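Local coordinates for protein (soluble lytic transglycosylase SLT70) (Escherichia coli, PDB 1QSA) that cleaves the glycosidic bonds between N-acetylmuramic acid and N-acetylglucosamine in peptidoglycan, forming a 1,6-anhydro bond in the muramic acid product, and may take part in muropeptide recycling, at residues 23-26 and 27-31. Numbering follows the deposited sequence. Where two conformers were deposited one is given.
Sequences DVVE and QMMPG
Three successive i to i+4 backbone hydrogen bonds join residues 23-26 to 27-31 in helix 22-28: Gln27 N to Asp23 O (3.2 Å), Met28 N to Val24 O (3.0 Å) and Met29 N to Val25 O (2.9 Å). Pro30 has no N-H to offer Glu26 O; its CD instead packs 3.3 Å from that oxygen.

Two side-chain pairs repeat the four-residue spacing. Val24 and Met28 run side by side, CG1 of the valine 3.7 Å from SD of the methionine. Met28 chi1 of -68° sets CG opposite its own carbonyl carbon, on the side facing back along the helix, where it also rests 3.4 Å from Val24 O. On the buried side, with Met29 in one of its two conformers, Val25 CG1 lies 3.9 Å from Met29 CG, again with both chains heading the same way. Val24 and Met28 touch helix 3-18 at Ala16, Arg9 and Ile13, and Val25 reaches Trp17; Met29, in that same conformer, instead packs on helix 38-48 at Tyr38, Leu41 and Gln45. At the exposed side, a water donates to Asp23 O (2.8 Å) and weakly to Gln27 OE1, giving that carbonyl a second donor besides Gln27 N.

The chemistry thus differs by face: one water and the Gln27 amide, weakly linked, lie on the exposed side, while Val25 and Met29, both buried, and Val24 and Met28, partly so, join this short helix to its two neighbours largely through contacts of valine and methionine side chains, away from the predicted active site.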
loop_
_atom_site.group_PDB
_atom_site.type_symbol
_atom_site.label_atom_id
_atom_site.label_comp_id
_atom_site.label_asym_id
_atom_site.label_seq_id
_atom_site.Cartn_x
_atom_site.Cartn_y
_atom_site.Cartn_z
ATOM N N ASP A 23 23.501 -27.164 24.635
ATOM C CA ASP A 23 24.169 -27.245 25.926
ATOM C C ASP A 23 24.616 -25.820 26.292
ATOM O O ASP A 23 24.448 -25.376 27.433
ATOM C CB ASP A 23 25.343 -28.254 25.919
ATOM C CG ASP A 23 26.392 -27.984 24.832
ATOM O OD1 ASP A 23 26.093 -27.375 23.778
ATOM O OD2 ASP A 23 27.543 -28.429 25.033
ATOM N N VAL A 24 25.081 -25.076 25.287
ATOM C CA VAL A 24 25.504 -23.688 25.482
ATOM C C VAL A 24 24.262 -22.834 25.788
ATOM O O VAL A 24 24.270 -22.045 26.728
ATOM C CB VAL A 24 26.209 -23.132 24.218
ATOM C CG1 VAL A 24 26.499 -21.625 24.363
ATOM C CG2 VAL A 24 27.525 -23.889 23.976
ATOM N N VAL A 25 23.192 -23.006 25.010
ATOM C CA VAL A 25 21.973 -22.219 25.233
ATOM C C VAL A 25 21.393 -22.428 26.635
ATOM O O VAL A 25 21.044 -21.469 27.325
ATOM C CB VAL A 25 20.887 -22.534 24.176
ATOM C CG1 VAL A 25 19.574 -21.817 24.537
ATOM C CG2 VAL A 25 21.375 -22.092 22.783
ATOM N N GLU A 26 21.307 -23.680 27.059
ATOM C CA GLU A 26 20.756 -24.006 28.378
ATOM C C GLU A 26 21.527 -23.343 29.504
ATOM O O GLU A 26 20.932 -22.818 30.443
ATOM C CB GLU A 26 20.733 -25.522 28.590
ATOM C CG GLU A 26 19.671 -26.228 27.761
ATOM C CD GLU A 26 19.786 -27.752 27.794
ATOM O OE1 GLU A 26 20.627 -28.291 28.556
ATOM O OE2 GLU A 26 19.032 -28.413 27.044
ATOM N N GLN A 27 22.851 -23.333 29.382
ATOM C CA GLN A 27 23.700 -22.737 30.403
ATOM C C GLN A 27 23.607 -21.216 30.433
ATOM O O GLN A 27 23.654 -20.612 31.503
ATOM C CB GLN A 27 25.158 -23.155 30.199
ATOM C CG GLN A 27 26.073 -22.661 31.308
ATOM C CD GLN A 27 27.517 -23.073 31.110
ATOM O OE1 GLN A 27 27.811 -24.126 30.522
ATOM N NE2 GLN A 27 28.434 -22.241 31.593
ATOM N N MET A 28 23.468 -20.608 29.257
ATOM C CA MET A 28 23.404 -19.154 29.135
ATOM C C MET A 28 22.060 -18.474 29.394
ATOM O O MET A 28 22.019 -17.313 29.813
ATOM C CB MET A 28 23.887 -18.726 27.743
ATOM C CG MET A 28 25.376 -18.953 27.491
ATOM S SD MET A 28 25.869 -18.329 25.872
ATOM C CE MET A 28 25.929 -16.554 26.212
ATOM N N MET A 29 20.963 -19.178 29.132
ATOM C CA MET A 29 19.645 -18.586 29.290
ATOM C C MET A 29 19.338 -17.906 30.622
ATOM O O MET A 29 18.937 -16.741 30.634
ATOM C CB MET A 29 18.559 -19.639 29.027
ATOM C CG MET A 29 18.146 -19.800 27.584
ATOM S SD MET A 29 17.280 -18.346 26.979
ATOM C CE MET A 29 15.595 -18.659 27.524
ATOM N N PRO A 30 19.534 -18.607 31.761
ATOM C CA PRO A 30 19.238 -17.989 33.063
ATOM C C PRO A 30 19.970 -16.675 33.339
ATOM O O PRO A 30 19.417 -15.773 33.977
ATOM C CB PRO A 30 19.667 -19.068 34.065
ATOM C CG PRO A 30 19.556 -20.331 33.299
ATOM C CD PRO A 30 20.062 -19.971 31.935
ATOM N N GLY A 31 21.203 -16.562 32.850
ATOM C CA GLY A 31 21.984 -15.361 33.071
ATOM C C GLY A 31 21.513 -14.150 32.283
ATOM O O GLY A 31 22.004 -13.046 32.504
HETATM O O HOH W 1 25.815 -26.695 29.540
#